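Local atomic coordinates of CBS domain protein (Sulfolobus tokodaii, PDB entry 2EF7), a protein that is of unknown function but carries a pair of CBS domains, modules that in many relatives bind adenosine nucleotides and regulate partner proteins. Residues His100-Asp105 against Lys111-Ile116. Numbering follows the deposited sequence.
Sequences HLPVVD and KGIISI
Lys111 leaves its strand bent and reaches Asp105. Lys111 CB sits 3.8 Å from Val103 O. CG lies beside Asp105 N and CB. A bend at chi2 (-71°) then turns the rest of the chain, and Lys111 CE comes 3.2 Å from Asp105 OD1. Lys111 NZ stays 4.1 Å from Asp105 OD1, beyond a salt bridge, so any attraction is probably modest. Asp105 OD2 is engaged elsewhere, taking the backbone N-H groups of Lys107 and Asn109 in the connecting turn.

Val103 O accepts two backbone hydrogen bonds. Lys111 N gives the shorter to Val103 O, at 2.8 Å, and Gly112 N a weak one. Lys111 and Gly112 thus both face Val103 in a classic beta bulge. Val103 N in turn donates to Gly112 O, from above the carbonyl plane. This antiparallel hairpin belongs to the second CBS domain, where strand 80-81 runs parallel to 100-104 on its other side. Leu101 and Ile114 exchange a pair of backbone hydrogen bonds; the one from Ile114 N is nearly straight, at 171°.

On the face of Leu101, Val103 and Ile114, Ile114 CG2 packs 3.8 Å from Val103 CG2 and also touches Leu101 CB. Helix 86-96 covers Leu101 and Ile114 through Met93. On the other face, Ile113 CD1 meets Pro102 CA at 3.4 Å. Further along, His100 CD2 lies 3.4 Å from Ser115 CB, which approaches the ring obliquely. His100 ND1 hydrogen-bonds to Glu132 O of the second subunit.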
ATOM      1  N   HIS A 100      -8.384 -10.977   7.573  1.00 27.89           N
ATOM      2  CA  HIS A 100      -9.771 -10.693   7.219  1.00 33.55           C
ATOM      3  C   HIS A 100     -10.720 -11.250   8.270  1.00 36.36           C
ATOM      4  O   HIS A 100     -10.427 -12.263   8.914  1.00 34.89           O
ATOM      5  CB  HIS A 100     -10.129 -11.302   5.856  1.00 34.35           C
ATOM      6  CG  HIS A 100      -9.217 -10.887   4.745  1.00 41.25           C
ATOM      7  ND1 HIS A 100      -8.009 -11.506   4.504  1.00 42.05           N
ATOM      8  CD2 HIS A 100      -9.319  -9.893   3.832  1.00 45.19           C
ATOM      9  CE1 HIS A 100      -7.407 -10.910   3.491  1.00 41.13           C
ATOM     10  NE2 HIS A 100      -8.181  -9.927   3.066  1.00 41.80           N
ATOM     11  N   LEU A 101     -11.859 -10.587   8.437  1.00 31.90           N
ATOM     12  CA  LEU A 101     -12.853 -11.017   9.410  1.00 34.01           C
ATOM     13  C   LEU A 101     -14.273 -10.866   8.905  1.00 29.16           C
ATOM     14  O   LEU A 101     -14.654  -9.804   8.429  1.00 28.86           O
ATOM     15  CB  LEU A 101     -12.737 -10.200  10.700  1.00 35.22           C
ATOM     16  CG  LEU A 101     -11.734 -10.590  11.774  1.00 41.58           C
ATOM     17  CD1 LEU A 101     -11.789  -9.566  12.897  1.00 40.88           C
ATOM     18  CD2 LEU A 101     -12.065 -11.974  12.290  1.00 44.89           C
ATOM     19  N   PRO A 102     -15.072 -11.938   8.980  1.00 27.33           N
ATOM     20  CA  PRO A 102     -16.459 -11.825   8.526  1.00 23.23           C
ATOM     21  C   PRO A 102     -17.116 -10.853   9.512  1.00 26.51           C
ATOM     22  O   PRO A 102     -16.764 -10.841  10.697  1.00 20.98           O
ATOM     23  CB  PRO A 102     -16.993 -13.240   8.709  1.00 24.47           C
ATOM     24  CG  PRO A 102     -15.794 -14.080   8.494  1.00 28.29           C
ATOM     25  CD  PRO A 102     -14.718 -13.343   9.238  1.00 27.29           C
ATOM     26  N   VAL A 103     -18.050 -10.037   9.043  1.00 21.55           N
ATOM     27  CA  VAL A 103     -18.721  -9.097   9.935  1.00 20.98           C
ATOM     28  C   VAL A 103     -20.188  -9.511  10.021  1.00 25.97           C
ATOM     29  O   VAL A 103     -20.814  -9.805   8.998  1.00 25.94           O
ATOM     30  CB  VAL A 103     -18.634  -7.638   9.406  1.00 21.57           C
ATOM     31  CG1 VAL A 103     -19.277  -6.674  10.414  1.00 19.33           C
ATOM     32  CG2 VAL A 103     -17.175  -7.249   9.162  1.00 29.20           C
ATOM     33  N   VAL A 104     -20.729  -9.560  11.233  1.00 26.09           N
ATOM     34  CA  VAL A 104     -22.129  -9.938  11.426  1.00 22.80           C
ATOM     35  C   VAL A 104     -22.914  -8.842  12.135  1.00 28.94           C
ATOM     36  O   VAL A 104     -22.331  -7.915  12.704  1.00 24.66           O
ATOM     37  CB  VAL A 104     -22.260 -11.225  12.274  1.00 25.17           C
ATOM     38  CG1 VAL A 104     -21.652 -12.415  11.529  1.00 16.66           C
ATOM     39  CG2 VAL A 104     -21.592 -11.027  13.630  1.00 25.97           C
ATOM     40  N   ASP A 105     -24.239  -8.933  12.097  1.00 30.50           N
ATOM     41  CA  ASP A 105     -25.049  -7.948  12.795  1.00 31.81           C
ATOM     42  C   ASP A 105     -25.285  -8.501  14.193  1.00 29.94           C
ATOM     43  O   ASP A 105     -24.753  -9.556  14.535  1.00 29.14           O
ATOM     44  CB  ASP A 105     -26.369  -7.686  12.049  1.00 34.52           C
ATOM     45  CG  ASP A 105     -27.207  -8.940  11.853  1.00 28.58           C
ATOM     46  OD1 ASP A 105     -28.116  -8.897  11.001  1.00 38.02           O
ATOM     47  OD2 ASP A 105     -26.977  -9.952  12.547  1.00 30.36           O
ATOM     48  N   LYS A 111     -22.908  -9.726   7.201  1.00 24.82           N
ATOM     49  CA  LYS A 111     -23.174  -8.396   6.640  1.00 23.55           C
ATOM     50  C   LYS A 111     -22.040  -7.903   5.748  1.00 25.80           C
ATOM     51  O   LYS A 111     -22.254  -7.069   4.872  1.00 27.25           O
ATOM     52  CB  LYS A 111     -23.403  -7.371   7.763  1.00 28.09           C
ATOM     53  CG  LYS A 111     -24.726  -7.523   8.511  1.00 36.17           C
ATOM     54  CD  LYS A 111     -25.891  -7.116   7.625  1.00 44.01           C
ATOM     55  CE  LYS A 111     -27.218  -7.532   8.223  1.00 55.29           C
ATOM     56  NZ  LYS A 111     -28.353  -7.150   7.338  1.00 55.62           N
ATOM     57  N   GLY A 112     -20.831  -8.400   5.981  1.00 23.32           N
ATOM     58  CA  GLY A 112     -19.696  -7.982   5.180  1.00 22.50           C
ATOM     59  C   GLY A 112     -18.386  -8.613   5.617  1.00 22.03           C
ATOM     60  O   GLY A 112     -18.372  -9.559   6.411  1.00 25.66           O
ATOM     61  N   ILE A 113     -17.287  -8.072   5.094  1.00 25.75           N
ATOM     62  CA  ILE A 113     -15.934  -8.532   5.389  1.00 26.27           C
ATOM     63  C   ILE A 113     -15.059  -7.302   5.615  1.00 30.51           C
ATOM     64  O   ILE A 113     -15.118  -6.360   4.827  1.00 25.34           O
ATOM     65  CB  ILE A 113     -15.329  -9.323   4.192  1.00 30.54           C
ATOM     66  CG1 ILE A 113     -16.083 -10.630   3.993  1.00 35.21           C
ATOM     67  CG2 ILE A 113     -13.846  -9.590   4.428  1.00 32.15           C
ATOM     68  CD1 ILE A 113     -16.040 -11.536   5.194  1.00 49.78           C
ATOM     69  N   ILE A 114     -14.267  -7.315   6.689  1.00 25.98           N
ATOM     70  CA  ILE A 114     -13.367  -6.207   7.019  1.00 27.39           C
ATOM     71  C   ILE A 114     -11.938  -6.745   7.013  1.00 28.27           C
ATOM     72  O   ILE A 114     -11.676  -7.821   7.544  1.00 26.79           O
ATOM     73  CB  ILE A 114     -13.681  -5.594   8.431  1.00 28.47           C
ATOM     74  CG1 ILE A 114     -12.792  -4.376   8.691  1.00 31.44           C
ATOM     75  CG2 ILE A 114     -13.443  -6.609   9.535  1.00 21.91           C
ATOM     76  CD1 ILE A 114     -13.466  -3.066   8.423  1.00 28.03           C
ATOM     77  N   SER A 115     -11.013  -6.005   6.410  1.00 28.27           N
ATOM     78  CA  SER A 115      -9.627  -6.455   6.338  1.00 30.55           C
ATOM     79  C   SER A 115      -8.677  -5.485   7.023  1.00 31.14           C
ATOM     80  O   SER A 115      -9.015  -4.330   7.276  1.00 26.94           O
ATOM     81  CB  SER A 115      -9.196  -6.616   4.881  1.00 32.61           C
ATOM     82  OG  SER A 115      -8.970  -5.346   4.295  1.00 35.99           O
ATOM     83  N   ILE A 116      -7.474  -5.968   7.304  1.00 34.70           N
ATOM     84  CA  ILE A 116      -6.460  -5.161   7.955  1.00 40.32           C
ATOM     85  C   ILE A 116      -6.197  -3.877   7.163  1.00 42.36           C
ATOM     86  O   ILE A 116      -5.871  -2.842   7.743  1.00 45.29           O
ATOM     87  CB  ILE A 116      -5.144  -5.959   8.112  1.00 45.12           C
ATOM     88  CG1 ILE A 116      -4.158  -5.163   8.968  1.00 47.24           C
ATOM     89  CG2 ILE A 116      -4.562  -6.290   6.743  1.00 42.20           C
ATOM     90  CD1 ILE A 116      -4.635  -4.950  10.390  1.00 44.42           C
TER